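Amorpha-4,11-diene synthase (Artemisia annua, PDB 4GAX) is a plant sesquiterpene synthase, here an engineered alpha-bisabolol synthase variant, that probably cyclises farnesyl diphosphate with loss of diphosphate. Local coordinates at residues A[72-75]-A[76-79]; A[224-227]-A[228-231]; A[245-248]-A[249-252]; A[362-365]-A[366-370]; A[435-438]-A[439-442]. All coordinates share one frame; numbering follows the deposited sequence.

Interaction 1: A[72-75]-A[76-79]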
loop_
_atom_site.group_PDB
_atom_site.type_symbol
_atom_site.label_atom_id
_atom_site.label_comp_id
_atom_site.label_asym_id
_atom_site.label_seq_id
_atom_site.Cartn_x
_atom_site.Cartn_y
_atom_site.Cartn_z
ATOM N N ASP A 72 25.383 14.413 -14.216
ATOM C CA ASP A 72 26.490 14.613 -15.161
ATOM C C ASP A 72 27.889 14.521 -14.538
ATOM O O ASP A 72 28.883 14.427 -15.257
ATOM C CB ASP A 72 26.352 15.950 -15.900
ATOM C CG ASP A 72 25.205 15.960 -16.905
ATOM O OD1 ASP A 72 24.673 14.877 -17.245
ATOM O OD2 ASP A 72 24.839 17.068 -17.364
ATOM N N ILE A 73 27.990 14.568 -13.215
ATOM C CA ILE A 73 29.331 14.480 -12.612
ATOM C C ILE A 73 29.435 13.411 -11.528
ATOM O O ILE A 73 28.787 13.510 -10.476
ATOM C CB ILE A 73 29.918 15.845 -12.154
ATOM C CG1 ILE A 73 30.872 15.648 -10.971
ATOM C CG2 ILE A 73 28.826 16.827 -11.827
ATOM C CD1 ILE A 73 31.236 16.920 -10.260
ATOM N N PRO A 74 30.240 12.371 -11.811
ATOM C CA PRO A 74 30.348 11.173 -10.972
ATOM C C PRO A 74 30.641 11.522 -9.525
ATOM O O PRO A 74 30.052 10.914 -8.628
ATOM C CB PRO A 74 31.517 10.409 -11.605
ATOM C CG PRO A 74 31.438 10.783 -13.058
ATOM C CD PRO A 74 31.020 12.241 -13.060
ATOM N N MET A 75 31.518 12.499 -9.303
ATOM C CA MET A 75 31.775 12.994 -7.949
ATOM C C MET A 75 30.483 13.377 -7.213
ATOM O O MET A 75 30.404 13.276 -5.983
ATOM C CB MET A 75 32.707 14.205 -7.992
ATOM C CG MET A 75 34.171 13.881 -7.768
ATOM S SD MET A 75 34.497 13.344 -6.073
ATOM C CE MET A 75 35.015 11.653 -6.355
ATOM N N LYS A 76 29.471 13.814 -7.959
ATOM C CA LYS A 76 28.215 14.242 -7.331
ATOM C C LYS A 76 27.147 13.146 -7.288
ATOM O O LYS A 76 25.988 13.411 -6.948
ATOM C CB LYS A 76 27.673 15.507 -8.019
ATOM C CG LYS A 76 28.479 16.779 -7.670
ATOM C CD LYS A 76 27.595 18.038 -7.735
ATOM C CE LYS A 76 27.637 18.717 -9.112
ATOM N NZ LYS A 76 27.092 20.113 -9.111
ATOM N N HIS A 77 27.519 11.912 -7.610
ATOM C CA HIS A 77 26.500 10.863 -7.636
ATOM C C HIS A 77 25.890 10.550 -6.271
ATOM O O HIS A 77 24.704 10.246 -6.187
ATOM C CB HIS A 77 27.002 9.605 -8.328
ATOM C CG HIS A 77 27.100 9.747 -9.814
ATOM N ND1 HIS A 77 27.659 8.776 -10.620
ATOM C CD2 HIS A 77 26.712 10.747 -10.643
ATOM C CE1 HIS A 77 27.595 9.171 -11.886
ATOM N NE2 HIS A 77 27.031 10.358 -11.923
ATOM N N ALA A 78 26.685 10.631 -5.209
ATOM C CA ALA A 78 26.138 10.441 -3.873
ATOM C C ALA A 78 25.109 11.538 -3.587
ATOM O O ALA A 78 24.048 11.288 -3.004
ATOM C CB ALA A 78 27.263 10.455 -2.825
ATOM N N ASN A 79 25.423 12.762 -3.998
ATOM C CA ASN A 79 24.483 13.864 -3.812
ATOM C C ASN A 79 23.235 13.672 -4.663
ATOM O O ASN A 79 22.148 14.118 -4.293
ATOM C CB ASN A 79 25.139 15.215 -4.129
ATOM C CG ASN A 79 26.171 15.630 -3.081
ATOM O OD1 ASN A 79 26.476 14.877 -2.154
ATOM N ND2 ASN A 79 26.715 16.832 -3.231
HETATM O O HOH W 1 29.501 10.399 -5.542
HETATM O O HOH W 2 28.427 13.621 -4.218
#
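Pro-74 packs against the imidazole of His-77 where a 3-10 turn runs into helix 77-89, with Lys-76 at the N-cap, in the N-terminal domain of the terpene synthase. This is the tight part of the turn. Pro-74 CA stands 3.4 Å from the centroid of the His-77 ring and 5° off its normal, a CH-pi contact over one face. With CG of His-77 opposite its own carbonyl carbon (chi1 -73°), the ring folds back over the turn. Both ring nitrogens are then held, ND1 by Tyr-111 OH and NE2 by Leu-71 O, which fixes the ring's rotation. Two backbone bonds close the turn: Lys-76 N to Ile-73 O at 2.6 Å and His-77 N to Pro-74 O at 2.9 Å.

The other side is looser. Its one close touch is Ile-73 CG2 on Lys-76 CE at 3.5 Å, across a lysine chain that bends at chi3 and carries its amine away. Met-75 is exposed, and waters bridge the i to i+4 pairs. Water 1 donates to Pro-74 O, which keeps its direct bond to His-77 N, and accepts from Ala-78 N. Water 2 donates to Met-75 O (2.7 Å) and accepts from Asn-79 N (3.1 Å).

Interaction 2: A[224-227]-A[228-231]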
loop_
_atom_site.group_PDB
_atom_site.type_symbol
_atom_site.label_atom_id
_atom_site.label_comp_id
_atom_site.label_asym_id
_atom_site.label_seq_id
_atom_site.Cartn_x
_atom_site.Cartn_y
_atom_site.Cartn_z
ATOM N N VAL A 224 3.358 13.459 3.931
ATOM C CA VAL A 224 2.733 14.344 4.919
ATOM C C VAL A 224 3.604 14.500 6.157
ATOM O O VAL A 224 3.604 15.563 6.781
ATOM C CB VAL A 224 1.290 13.902 5.339
ATOM C CG1 VAL A 224 0.484 13.472 4.146
ATOM C CG2 VAL A 224 1.335 12.790 6.348
ATOM N N GLN A 225 4.354 13.459 6.516
ATOM C CA GLN A 225 5.202 13.538 7.708
ATOM C C GLN A 225 6.591 14.089 7.375
ATOM O O GLN A 225 7.205 14.776 8.193
ATOM C CB GLN A 225 5.331 12.160 8.384
ATOM C CG GLN A 225 4.001 11.536 8.800
ATOM C CD GLN A 225 4.145 10.083 9.255
ATOM O OE1 GLN A 225 5.257 9.585 9.462
ATOM N NE2 GLN A 225 3.010 9.398 9.412
ATOM N N TYR A 226 7.096 13.791 6.182
ATOM C CA TYR A 226 8.465 14.204 5.847
ATOM C C TYR A 226 8.555 15.688 5.495
ATOM O O TYR A 226 9.552 16.353 5.773
ATOM C CB TYR A 226 9.022 13.362 4.706
ATOM C CG TYR A 226 10.514 13.560 4.484
ATOM C CD1 TYR A 226 11.441 13.098 5.419
ATOM C CD2 TYR A 226 10.996 14.189 3.339
ATOM C CE1 TYR A 226 12.811 13.263 5.224
ATOM C CE2 TYR A 226 12.378 14.364 3.134
ATOM C CZ TYR A 226 13.272 13.896 4.078
ATOM O OH TYR A 226 14.630 14.066 3.883
ATOM N N ILE A 227 7.507 16.206 4.876
ATOM C CA ILE A 227 7.504 17.589 4.445
ATOM C C ILE A 227 7.863 18.567 5.585
ATOM O O ILE A 227 8.821 19.335 5.448
ATOM C CB ILE A 227 6.186 17.952 3.714
ATOM C CG1 ILE A 227 6.177 17.329 2.311
ATOM C CG2 ILE A 227 6.047 19.464 3.603
ATOM C CD1 ILE A 227 4.839 17.487 1.568
ATOM N N PRO A 228 7.150 18.506 6.731
ATOM C CA PRO A 228 7.516 19.441 7.808
ATOM C C PRO A 228 8.901 19.185 8.394
ATOM O O PRO A 228 9.584 20.146 8.763
ATOM C CB PRO A 228 6.446 19.182 8.886
ATOM C CG PRO A 228 5.967 17.774 8.612
ATOM C CD PRO A 228 5.987 17.673 7.106
ATOM N N PHE A 229 9.309 17.924 8.512
ATOM C CA PHE A 229 10.652 17.661 9.007
ATOM C C PHE A 229 11.676 18.278 8.051
ATOM O O PHE A 229 12.638 18.921 8.485
ATOM C CB PHE A 229 10.924 16.163 9.201
ATOM C CG PHE A 229 12.374 15.851 9.482
ATOM C CD1 PHE A 229 12.896 16.018 10.752
ATOM C CD2 PHE A 229 13.219 15.420 8.467
ATOM C CE1 PHE A 229 14.230 15.758 11.016
ATOM C CE2 PHE A 229 14.558 15.160 8.724
ATOM C CZ PHE A 229 15.060 15.331 10.007
ATOM N N TYR A 230 11.467 18.098 6.748
ATOM C CA TYR A 230 12.440 18.600 5.770
ATOM C C TYR A 230 12.497 20.130 5.835
ATOM O O TYR A 230 13.571 20.731 5.816
ATOM C CB TYR A 230 12.081 18.128 4.350
ATOM C CG TYR A 230 13.119 18.492 3.300
ATOM C CD1 TYR A 230 14.301 17.760 3.168
ATOM C CD2 TYR A 230 12.920 19.572 2.444
ATOM C CE1 TYR A 230 15.261 18.097 2.198
ATOM C CE2 TYR A 230 13.868 19.916 1.484
ATOM C CZ TYR A 230 15.029 19.172 1.360
ATOM O OH TYR A 230 15.964 19.529 0.413
ATOM N N GLU A 231 11.327 20.753 5.943
ATOM C CA GLU A 231 11.227 22.198 5.883
ATOM C C GLU A 231 11.994 22.841 7.027
ATOM O O GLU A 231 12.506 23.951 6.888
ATOM C CB GLU A 231 9.754 22.643 5.903
ATOM C CG GLU A 231 9.576 24.157 5.860
ATOM C CD GLU A 231 8.129 24.586 5.696
ATOM O OE1 GLU A 231 7.218 23.839 6.129
ATOM O OE2 GLU A 231 7.905 25.676 5.126
#
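Tyr-226 lies between Phe-229 and Tyr-230 on helix 219-232, which is kinked at Pro-228 because the proline nitrogen has no hydrogen to give the preceding turn. The phenol ring meets both neighbours obliquely and through different ring carbons: CE1 of Tyr-226 is 3.9 Å from Phe-229 CD2, and CE2 of Tyr-226 is equally far from Tyr-230 CD1. The Tyr-226 and Tyr-230 planes are turned 34° from each other, with the ring centroids 5.9 Å apart. In all three aromatics CG lies opposite the backbone nitrogen (-169° for Tyr-226), and this choice carries the Tyr-226 ring forward along the helix to the next turn. At its far end Tyr-230 OH is held by Asn-237 N, while Glu-86 of helix 77-89 touches both tyrosines.

At the kink the side chains of Ile-227 and Pro-228 cross at about a right angle. Ile-227 CB and Pro-228 CD approach closely, to 3.4 Å, across the Ile-Pro peptide bond that joins them. The proline ring also presses on the turn before it: its CD is 3.2 Å from Val-224 O, and its CG comes close to Gln-225 O.

Regular i to i+4 bonds span the proline. Tyr-230 N reaches Tyr-226 O at 2.8 Å, almost in line with the carbonyl bond. Glu-231 extends away to a salt bridge with Lys-245 on the next helix, while its backbone N donates to Ile-227 O at 2.9 Å.

Interaction 3: A[245-248]-A[249-252]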
loop_
_atom_site.group_PDB
_atom_site.type_symbol
_atom_site.label_atom_id
_atom_site.label_comp_id
_atom_site.label_asym_id
_atom_site.label_seq_id
_atom_site.Cartn_x
_atom_site.Cartn_y
_atom_site.Cartn_z
ATOM N N LYS A 245 5.220 21.416 -1.244
ATOM C CA LYS A 245 4.032 21.840 -0.506
ATOM C C LYS A 245 2.928 22.293 -1.454
ATOM O O LYS A 245 1.751 22.002 -1.219
ATOM C CB LYS A 245 4.376 22.951 0.481
ATOM C CG LYS A 245 5.290 22.518 1.620
ATOM C CD LYS A 245 5.721 23.752 2.455
ATOM C CE LYS A 245 4.934 23.868 3.743
ATOM N NZ LYS A 245 5.248 25.142 4.483
ATOM N N LEU A 246 3.304 23.017 -2.510
ATOM C CA LEU A 246 2.339 23.467 -3.521
ATOM C C LEU A 246 1.696 22.250 -4.181
ATOM O O LEU A 246 0.475 22.193 -4.390
ATOM C CB LEU A 246 3.025 24.322 -4.593
ATOM C CG LEU A 246 3.053 25.848 -4.439
ATOM C CD1 LEU A 246 3.055 26.265 -2.992
ATOM C CD2 LEU A 246 4.271 26.442 -5.165
ATOM N N GLU A 247 2.534 21.273 -4.510
ATOM C CA GLU A 247 2.081 20.053 -5.171
ATOM C C GLU A 247 1.256 19.201 -4.223
ATOM O O GLU A 247 0.268 18.603 -4.630
ATOM C CB GLU A 247 3.276 19.258 -5.676
ATOM C CG GLU A 247 3.887 19.857 -6.928
ATOM C CD GLU A 247 2.959 19.753 -8.129
ATOM O OE1 GLU A 247 2.110 18.826 -8.166
ATOM O OE2 GLU A 247 3.083 20.600 -9.035
ATOM N N PHE A 248 1.651 19.150 -2.956
ATOM C CA PHE A 248 0.880 18.370 -2.003
ATOM C C PHE A 248 -0.544 18.858 -2.007
ATOM O O PHE A 248 -1.472 18.057 -2.026
ATOM C CB PHE A 248 1.417 18.498 -0.581
ATOM C CG PHE A 248 0.706 17.602 0.377
ATOM C CD1 PHE A 248 1.093 16.277 0.510
ATOM C CD2 PHE A 248 -0.407 18.049 1.071
ATOM C CE1 PHE A 248 0.420 15.433 1.375
ATOM C CE2 PHE A 248 -1.101 17.201 1.935
ATOM C CZ PHE A 248 -0.681 15.899 2.088
ATOM N N ASN A 249 -0.710 20.175 -1.962
ATOM C CA ASN A 249 -2.053 20.761 -1.879
ATOM C C ASN A 249 -2.848 20.565 -3.170
ATOM O O ASN A 249 -4.057 20.291 -3.134
ATOM C CB ASN A 249 -1.999 22.239 -1.454
ATOM C CG ASN A 249 -1.663 22.415 0.033
ATOM O OD1 ASN A 249 -1.710 21.455 0.826
ATOM N ND2 ASN A 249 -1.335 23.652 0.420
ATOM N N LEU A 250 -2.176 20.701 -4.310
ATOM C CA LEU A 250 -2.832 20.457 -5.595
ATOM C C LEU A 250 -3.321 19.018 -5.694
ATOM O O LEU A 250 -4.453 18.759 -6.096
ATOM C CB LEU A 250 -1.873 20.739 -6.750
ATOM C CG LEU A 250 -1.405 22.191 -6.861
ATOM C CD1 LEU A 250 -0.499 22.372 -8.084
ATOM C CD2 LEU A 250 -2.596 23.148 -6.905
ATOM N N LEU A 251 -2.467 18.069 -5.338
ATOM C CA LEU A 251 -2.859 16.668 -5.438
ATOM C C LEU A 251 -3.931 16.327 -4.404
ATOM O O LEU A 251 -4.864 15.577 -4.691
ATOM C CB LEU A 251 -1.639 15.745 -5.339
ATOM C CG LEU A 251 -1.881 14.263 -5.591
ATOM C CD1 LEU A 251 -2.563 14.042 -6.953
ATOM C CD2 LEU A 251 -0.535 13.529 -5.518
ATOM N N GLN A 252 -3.839 16.911 -3.214
ATOM C CA GLN A 252 -4.912 16.749 -2.237
ATOM C C GLN A 252 -6.260 17.211 -2.785
ATOM O O GLN A 252 -7.290 16.575 -2.524
ATOM C CB GLN A 252 -4.593 17.491 -0.942
ATOM C CG GLN A 252 -5.575 17.195 0.183
ATOM C CD GLN A 252 -5.276 17.991 1.427
ATOM O OE1 GLN A 252 -5.349 19.232 1.424
ATOM N NE2 GLN A 252 -4.934 17.283 2.513
#
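Phe-248 and Asn-249 meet obliquely on helix 238-269. OD1 of Asn-249 comes to the edge of the Phe-248 ring, near its plane, 3.7 Å from CD2, with amide and ring turned 68° apart. That oxygen is not left to the ring alone, since it accepts from Met-561 N, which holds the amide in place. One turn on, Gln-252 brings NE2 to 3.9 Å from Phe-248 CE2. Its chain runs out straight from a CG lying opposite the backbone N (chi1 -172°), and NE2 is gripped by two carbonyls near the C terminus, Tyr-559 O and Leu-556 O. Phe-248 O is also shared, taking Gln-252 N at 2.9 Å and Arg-220 NH2.

Leu-250 works on a different flank. Its CG rests 3.1 Å from Leu-246 O, the carbonyl that also receives Leu-250 N at 3.0 Å. Its CD1 lies 4.1 Å from Glu-247 OE2, whose carboxylate partner OE1 is bonded by Tyr-94 OH.

This is a buried stretch of long helix 238-269, packed on two helices and the C-terminal end of the chain. Leu-246 and Glu-247 lie against helix 52-71, while Lys-245, Phe-248 and Leu-251 face helix 219-232. Asn-249 and Gln-252 bond the C-terminal end, from Leu-556 at the end of helix 547-557 to Tyr-559 and Met-561.

Interaction 4: A[362-365]-A[366-370]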
loop_
_atom_site.group_PDB
_atom_site.type_symbol
_atom_site.label_atom_id
_atom_site.label_comp_id
_atom_site.label_asym_id
_atom_site.label_seq_id
_atom_site.Cartn_x
_atom_site.Cartn_y
_atom_site.Cartn_z
ATOM N N THR A 362 -20.285 -3.177 -15.958
ATOM C CA THR A 362 -20.675 -2.930 -17.341
ATOM C C THR A 362 -20.123 -1.591 -17.847
ATOM O O THR A 362 -19.708 -1.480 -18.997
ATOM C CB THR A 362 -22.189 -2.980 -17.515
ATOM O OG1 THR A 362 -22.635 -4.316 -17.246
ATOM C CG2 THR A 362 -22.589 -2.589 -18.935
ATOM N N GLU A 363 -20.107 -0.581 -16.986
ATOM C CA GLU A 363 -19.514 0.691 -17.371
ATOM C C GLU A 363 -18.024 0.516 -17.709
ATOM O O GLU A 363 -17.521 1.102 -18.680
ATOM C CB GLU A 363 -19.715 1.742 -16.281
ATOM C CG GLU A 363 -18.680 2.847 -16.338
ATOM C CD GLU A 363 -19.098 4.101 -15.605
ATOM O OE1 GLU A 363 -18.294 5.061 -15.591
ATOM O OE2 GLU A 363 -20.220 4.136 -15.051
ATOM N N MET A 364 -17.321 -0.305 -16.933
ATOM C CA MET A 364 -15.891 -0.524 -17.175
ATOM C C MET A 364 -15.663 -1.396 -18.418
ATOM O O MET A 364 -14.716 -1.179 -19.186
ATOM C CB MET A 364 -15.230 -1.146 -15.940
ATOM C CG MET A 364 -13.753 -1.499 -16.132
ATOM S SD MET A 364 -12.685 -0.102 -16.586
ATOM C CE MET A 364 -12.735 0.878 -15.100
ATOM N N GLU A 365 -16.548 -2.369 -18.617
ATOM C CA GLU A 365 -16.495 -3.249 -19.782
ATOM C C GLU A 365 -16.636 -2.434 -21.064
ATOM O O GLU A 365 -15.971 -2.719 -22.071
ATOM C CB GLU A 365 -17.626 -4.281 -19.714
ATOM C CG GLU A 365 -17.668 -5.225 -20.915
ATOM C CD GLU A 365 -18.694 -6.345 -20.770
ATOM O OE1 GLU A 365 -19.560 -6.264 -19.872
ATOM O OE2 GLU A 365 -18.633 -7.309 -21.563
ATOM N N GLU A 366 -17.519 -1.436 -21.027
ATOM C CA GLU A 366 -17.763 -0.569 -22.187
ATOM C C GLU A 366 -16.570 0.341 -22.436
ATOM O O GLU A 366 -16.198 0.579 -23.590
ATOM C CB GLU A 366 -19.047 0.251 -21.991
ATOM C CG GLU A 366 -20.318 -0.608 -22.078
ATOM C CD GLU A 366 -21.599 0.165 -21.739
ATOM O OE1 GLU A 366 -21.511 1.296 -21.190
ATOM O OE2 GLU A 366 -22.701 -0.365 -22.019
ATOM N N ILE A 367 -15.977 0.854 -21.356
ATOM C CA ILE A 367 -14.776 1.684 -21.462
ATOM C C ILE A 367 -13.632 0.896 -22.095
ATOM O O ILE A 367 -12.974 1.385 -23.025
ATOM C CB ILE A 367 -14.346 2.250 -20.082
ATOM C CG1 ILE A 367 -15.293 3.374 -19.652
ATOM C CG2 ILE A 367 -12.917 2.771 -20.125
ATOM C CD1 ILE A 367 -15.120 3.822 -18.184
ATOM N N LEU A 368 -13.410 -0.328 -21.610
ATOM C CA LEU A 368 -12.331 -1.161 -22.135
ATOM C C LEU A 368 -12.591 -1.632 -23.563
ATOM O O LEU A 368 -11.663 -1.663 -24.372
ATOM C CB LEU A 368 -12.026 -2.349 -21.211
ATOM C CG LEU A 368 -11.455 -1.891 -19.870
ATOM C CD1 LEU A 368 -11.136 -3.083 -18.962
ATOM C CD2 LEU A 368 -10.215 -1.045 -20.092
ATOM N N ALA A 369 -13.838 -1.989 -23.880
ATOM C CA ALA A 369 -14.167 -2.400 -25.247
ATOM C C ALA A 369 -13.858 -1.286 -26.257
ATOM O O ALA A 369 -13.434 -1.554 -27.390
ATOM C CB ALA A 369 -15.625 -2.831 -25.351
ATOM N N LYS A 370 -14.074 -0.037 -25.845
ATOM C CA LYS A 370 -13.829 1.099 -26.724
ATOM C C LYS A 370 -12.325 1.261 -26.978
ATOM O O LYS A 370 -11.900 1.529 -28.104
ATOM C CB LYS A 370 -14.447 2.377 -26.147
ATOM C CG LYS A 370 -13.886 3.659 -26.745
ATOM C CD LYS A 370 -14.963 4.526 -27.380
ATOM C CE LYS A 370 -14.329 5.704 -28.130
ATOM N NZ LYS A 370 -14.816 7.038 -27.663
#
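Leu-368 N donates to Met-364 O at 2.9 Å, with a fairly straight N-H line of 165°, and its side chain meets the methionine as well. Ala-369 N to Glu-365 O is equally short at this precision. These belong to the regular i to i+4 pattern of the last turns of helix 351-370, in the metal-binding domain of the synthase.

Met-364 and Leu-368 form the apolar heart. The methionine chain bends at chi2 (59°), which brings its sulfur back beside the leucine: SD of Met-364 is 3.9 Å from Leu-368 CG. Leu-368 CG in turn rests 3.4 Å from Met-364 O, so the same carbonyl is bonded by the amide and touched by the side chain.

Two polar-edged pairs lie on the more open flanks. Glu-363 and Ile-367 run alongside each other in the same direction, Glu-363 CG 4.1 Å from Ile-367 CD1. Elsewhere on the helix, Thr-362 presents its methyl, with CG2 3.8 Å from Glu-366 OE2, while its hydroxyl turns back to bond Met-358 O. The carboxylates stay apart: Glu-363 OE2 and Glu-366 OE1 are separated by 6.9 Å, and the like charges should interact only modestly.

Two helices pack against it, burying Met-364 and Leu-368. Met-364 packs on Phe-304 and Ile-367 on Arg-300 of helix 299-322, while Glu-365 and Leu-368 both touch Phe-377 and Ala-369 meets Thr-374, all on helix 374-399.

Interaction 5: A[435-438]-A[439-442]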
loop_
_atom_site.group_PDB
_atom_site.type_symbol
_atom_site.label_atom_id
_atom_site.label_comp_id
_atom_site.label_asym_id
_atom_site.label_seq_id
_atom_site.Cartn_x
_atom_site.Cartn_y
_atom_site.Cartn_z
ATOM N N THR A 435 -0.130 -6.153 -19.685
ATOM C CA THR A 435 0.250 -7.077 -20.741
ATOM C C THR A 435 -0.520 -8.370 -20.538
ATOM O O THR A 435 -1.065 -8.602 -19.455
ATOM C CB THR A 435 1.745 -7.426 -20.668
ATOM O OG1 THR A 435 2.052 -7.926 -19.361
ATOM C CG2 THR A 435 2.607 -6.201 -20.954
ATOM N N LYS A 436 -0.553 -9.220 -21.561
ATOM C CA LYS A 436 -1.127 -10.552 -21.399
ATOM C C LYS A 436 -0.295 -11.294 -20.353
ATOM O O LYS A 436 -0.819 -12.095 -19.575
ATOM C CB LYS A 436 -1.127 -11.312 -22.728
ATOM C CG LYS A 436 -2.100 -12.492 -22.791
ATOM C CD LYS A 436 -1.951 -13.267 -24.106
ATOM C CE LYS A 436 -3.160 -14.162 -24.396
ATOM N NZ LYS A 436 -3.013 -14.948 -25.666
ATOM N N GLU A 437 0.999 -10.987 -20.321
ATOM C CA GLU A 437 1.936 -11.610 -19.389
ATOM C C GLU A 437 1.603 -11.274 -17.944
ATOM O O GLU A 437 1.804 -12.098 -17.053
ATOM C CB GLU A 437 3.384 -11.194 -19.695
ATOM C CG GLU A 437 3.970 -11.822 -20.961
ATOM C CD GLU A 437 3.269 -11.368 -22.238
ATOM O OE1 GLU A 437 2.758 -10.225 -22.266
ATOM O OE2 GLU A 437 3.219 -12.159 -23.210
ATOM N N ALA A 438 1.095 -10.068 -17.709
ATOM C CA ALA A 438 0.770 -9.665 -16.356
ATOM C C ALA A 438 -0.374 -10.527 -15.858
ATOM O O ALA A 438 -0.370 -10.977 -14.709
ATOM C CB ALA A 438 0.408 -8.203 -16.300
ATOM N N PHE A 439 -1.348 -10.775 -16.729
ATOM C CA PHE A 439 -2.470 -11.632 -16.354
ATOM C C PHE A 439 -2.054 -13.080 -16.186
ATOM O O PHE A 439 -2.560 -13.770 -15.300
ATOM C CB PHE A 439 -3.617 -11.518 -17.357
ATOM C CG PHE A 439 -4.664 -10.526 -16.949
ATOM C CD1 PHE A 439 -5.499 -10.796 -15.877
ATOM C CD2 PHE A 439 -4.811 -9.329 -17.629
ATOM C CE1 PHE A 439 -6.471 -9.885 -15.488
ATOM C CE2 PHE A 439 -5.778 -8.426 -17.253
ATOM C CZ PHE A 439 -6.611 -8.705 -16.179
ATOM N N GLU A 440 -1.149 -13.547 -17.042
ATOM C CA GLU A 440 -0.583 -14.878 -16.870
ATOM C C GLU A 440 0.050 -14.981 -15.483
ATOM O O GLU A 440 -0.136 -15.975 -14.770
ATOM C CB GLU A 440 0.457 -15.172 -17.956
ATOM C CG GLU A 440 -0.119 -15.304 -19.355
ATOM C CD GLU A 440 0.963 -15.365 -20.425
ATOM O OE1 GLU A 440 2.161 -15.243 -20.073
ATOM O OE2 GLU A 440 0.617 -15.532 -21.617
ATOM N N TRP A 441 0.801 -13.957 -15.102
ATOM C CA TRP A 441 1.383 -13.911 -13.766
ATOM C C TRP A 441 0.294 -14.048 -12.700
ATOM O O TRP A 441 0.361 -14.922 -11.830
ATOM C CB TRP A 441 2.152 -12.604 -13.555
ATOM C CG TRP A 441 2.790 -12.544 -12.210
ATOM C CD1 TRP A 441 3.930 -13.188 -11.813
ATOM C CD2 TRP A 441 2.327 -11.810 -11.078
ATOM N NE1 TRP A 441 4.202 -12.899 -10.500
ATOM C CE2 TRP A 441 3.235 -12.049 -10.025
ATOM C CE3 TRP A 441 1.231 -10.969 -10.849
ATOM C CZ2 TRP A 441 3.080 -11.481 -8.766
ATOM C CZ3 TRP A 441 1.081 -10.400 -9.599
ATOM C CH2 TRP A 441 1.999 -10.657 -8.573
ATOM N N ALA A 442 -0.716 -13.187 -12.800
ATOM C CA ALA A 442 -1.868 -13.192 -11.896
ATOM C C ALA A 442 -2.528 -14.559 -11.746
ATOM O O ALA A 442 -2.887 -14.957 -10.635
ATOM C CB ALA A 442 -2.900 -12.158 -12.347
#
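Trp-441 and Ala-438 meet early in short helix 436-443 of the metal-binding domain, which starts at an N-cap threonine. Among the backbone bonds, Trp-441 N to Glu-437 O and Ala-442 N to Ala-438 O are both 2.9 Å, and Glu-440 N to Lys-436 O lies in the carbonyl plane. The first turn is slacker, since Phe-439 N reaches Thr-435 O only weakly at 3.5 Å. Beside it the N-cap bond adds support: Thr-435 OG1 accepts from Ala-438 N at 2.9 Å, at an angle of 134°.

The charged side chains line the outer face. Glu-437 and Glu-440 lie side by side and point the same way, but their carboxylate planes are turned 69° apart. Glu-437 OE2 and Glu-440 OE1 are 4.5 Å from each other, a like-charge approach that the nearby helix start would probably ease. Lys-436 NZ is 5.5 Å from Glu-440 OE2, too far for a salt bridge, though it may temper the field.

Side-chain contacts gather round Ala-438 O. Trp-441 CB sits 3.2 Å from Ala-438 O, which also lies near the indole's plane at its edge. The indole leads away from residues 435-438 because CG is opposite the backbone nitrogen (chi1 -178°). Ala-438 O is further bonded by Tyr-427 OH.

Around this, Tyr-427 of helix 419-429 stacks edge-to-face with Phe-439, whose ring also touches Phe-383 on helix 374-399. Trp-441 touches Tyr-427 too, and Leu-448 and Leu-449 of helix 447-461.

From the N terminus the five contacts follow in series; each joins consecutive residues, so none closes a long loop, nests in or crosses another. Interaction 1 turns the chain from helix 52-71 into helix 77-89 at the surface, its centre about 32 Å from the centre of the chain. Interactions 2 and 3 lie on successive helices and touch: besides the salt bridge, Val-224 packs on Phe-248 and Ile-227 on Lys-245, tying helix 219-232 to helix 238-269. Interactions 4 and 5 both belong to the metal-binding domain but do not meet, their centres about 20 Å apart; both border helix 374-399. Interactions 2 and 5 lie on opposite sides of the chain centre.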